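Local structure of sialidase B (Streptococcus pneumoniae serotype 4, 4XJW) at residues A[153-156]-A[160-163]. The protein cleaves terminal sialic acid residues from oligosaccharides, glycoproteins and glycolipids, working as an intramolecular trans-sialidase of glycosyl hydrolase family 33. The protein carries 1 engineered substitution. Numbering follows the deposited sequence.
Sequences VNRE and HYLA. With PO4 (phosphate ion), chain D.
The backbone N of His160 donates to Val153 O at 2.8 Å, and Val153 N returns a bond to His160 O at 2.9 Å. These two bonds make Val153 and His160 an antiparallel hydrogen-bonded pair, within the two-stranded beta hairpin of 153-155 and 158-160. One step further along, a water bridges the two strands, donating to Arg155 O and meeting His160 NE2 at 2.9 Å in the plane of the imidazole. The His160 ring turns one face to the aliphatic part of Arg155: CD of Arg155 sits over it in a CH-pi contact, 3.7 Å from the centroid of the His160 ring. Guanidinium and imidazole planes are 65° apart, so the two groups are not stacked. The arginine chain bends at chi3 (72°) after an extended chi2, and this carries its head past the ring to a phosphate ion, probably from the crystallisation liquor. Arg155 NH1 reaches phosphate O1 at 2.9 Å, nearly straight at 171°, while its NH2 donates to O2 at a more bent angle. Tyr161 approaches the same ion, its OH 2.9 Å from phosphate O3, and the edge of its ring packs on Val153, Tyr161 CD2 to Val153 CG2 at 4.0 Å. Arg79 also binds the phosphate, and Lys60 O accepts a bond from Arg155 NE; Tyr63 touches Val153, Arg155 and Tyr161. The hairpin lies in the N-terminal, concanavalin-like domain, far from the probable catalytic residues. Two arginines gathered on one anion suggest a locally positive patch, which the phosphate would probably offset in part.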
loop_
_atom_site.group_PDB
_atom_site.type_symbol
_atom_site.label_atom_id
_atom_site.label_comp_id
_atom_site.label_asym_id
_atom_site.label_seq_id
_atom_site.Cartn_x
_atom_site.Cartn_y
_atom_site.Cartn_z
ATOM N N VAL A 153 -32.260 12.711 -2.005
ATOM C CA VAL A 153 -32.488 13.850 -1.113
ATOM C C VAL A 153 -33.622 14.682 -1.703
ATOM O O VAL A 153 -33.605 14.999 -2.898
ATOM C CB VAL A 153 -31.228 14.744 -0.959
ATOM C CG1 VAL A 153 -31.501 15.906 -0.024
ATOM C CG2 VAL A 153 -30.053 13.933 -0.437
ATOM N N ASN A 154 -34.614 15.015 -0.882
ATOM C CA ASN A 154 -35.742 15.819 -1.349
ATOM C C ASN A 154 -35.443 17.306 -1.191
ATOM O O ASN A 154 -35.385 17.819 -0.073
ATOM C CB ASN A 154 -37.017 15.431 -0.588
ATOM C CG ASN A 154 -38.261 16.129 -1.120
ATOM O OD1 ASN A 154 -38.216 17.293 -1.497
ATOM N ND2 ASN A 154 -39.375 15.413 -1.150
ATOM N N ARG A 155 -35.271 17.991 -2.316
ATOM C CA ARG A 155 -34.987 19.426 -2.313
ATOM C C ARG A 155 -36.047 20.152 -3.135
ATOM O O ARG A 155 -36.259 19.827 -4.301
ATOM C CB ARG A 155 -33.584 19.691 -2.870
ATOM C CG ARG A 155 -32.493 18.842 -2.212
ATOM C CD ARG A 155 -31.161 18.991 -2.943
ATOM N NE ARG A 155 -30.536 20.297 -2.714
ATOM C CZ ARG A 155 -29.564 20.806 -3.460
ATOM N NH1 ARG A 155 -29.100 20.137 -4.505
ATOM N NH2 ARG A 155 -29.049 21.995 -3.163
ATOM N N GLU A 156 -36.722 21.117 -2.509
ATOM C CA GLU A 156 -37.827 21.843 -3.143
ATOM C C GLU A 156 -38.884 20.895 -3.723
ATOM O O GLU A 156 -39.464 21.151 -4.781
ATOM C CB GLU A 156 -37.308 22.832 -4.194
ATOM C CG GLU A 156 -36.285 23.821 -3.630
ATOM C CD GLU A 156 -36.044 25.012 -4.539
ATOM O OE1 GLU A 156 -35.668 24.799 -5.711
ATOM O OE2 GLU A 156 -36.232 26.160 -4.077
ATOM N N HIS A 160 -33.278 14.455 -5.646
ATOM C CA HIS A 160 -31.904 14.647 -6.096
ATOM C C HIS A 160 -31.060 13.439 -5.713
ATOM O O HIS A 160 -31.340 12.774 -4.712
ATOM C CB HIS A 160 -31.292 15.900 -5.460
ATOM C CG HIS A 160 -31.860 17.182 -5.976
ATOM N ND1 HIS A 160 -31.078 18.182 -6.515
ATOM C CD2 HIS A 160 -33.138 17.629 -6.040
ATOM C CE1 HIS A 160 -31.849 19.188 -6.885
ATOM N NE2 HIS A 160 -33.103 18.877 -6.609
ATOM N N TYR A 161 -30.033 13.159 -6.513
ATOM C CA TYR A 161 -29.054 12.118 -6.191
ATOM C C TYR A 161 -29.682 10.729 -6.055
ATOM O O TYR A 161 -29.375 9.981 -5.120
ATOM C CB TYR A 161 -28.287 12.491 -4.915
ATOM C CG TYR A 161 -27.816 13.924 -4.905
ATOM C CD1 TYR A 161 -27.067 14.431 -5.959
ATOM C CD2 TYR A 161 -28.134 14.776 -3.851
ATOM C CE1 TYR A 161 -26.635 15.737 -5.968
ATOM C CE2 TYR A 161 -27.711 16.095 -3.854
ATOM C CZ TYR A 161 -26.965 16.567 -4.913
ATOM O OH TYR A 161 -26.533 17.872 -4.935
ATOM N N LEU A 162 -30.562 10.393 -6.995
ATOM C CA LEU A 162 -31.232 9.094 -7.013
ATOM C C LEU A 162 -30.239 7.935 -6.975
ATOM O O LEU A 162 -29.221 7.951 -7.667
ATOM C CB LEU A 162 -32.135 8.970 -8.242
ATOM C CG LEU A 162 -33.502 9.638 -8.151
ATOM C CD1 LEU A 162 -34.181 9.596 -9.512
ATOM C CD2 LEU A 162 -34.364 8.944 -7.101
ATOM N N ALA A 163 -30.555 6.930 -6.166
ATOM C CA ALA A 163 -29.650 5.805 -5.951
ATOM C C ALA A 163 -30.115 4.474 -6.533
ATOM O O ALA A 163 -31.312 4.171 -6.562
ATOM C CB ALA A 163 -29.364 5.655 -4.473
HETATM P P PO4 D . -25.831 21.663 -4.799
HETATM O O1 PO4 D . -26.847 21.293 -5.848
HETATM O O2 PO4 D . -26.431 22.649 -3.814
HETATM O O3 PO4 D . -25.435 20.391 -4.068
HETATM O O4 PO4 D . -24.625 22.267 -5.471
HETATM O O HOH W 1 -35.286 20.803 -6.636
#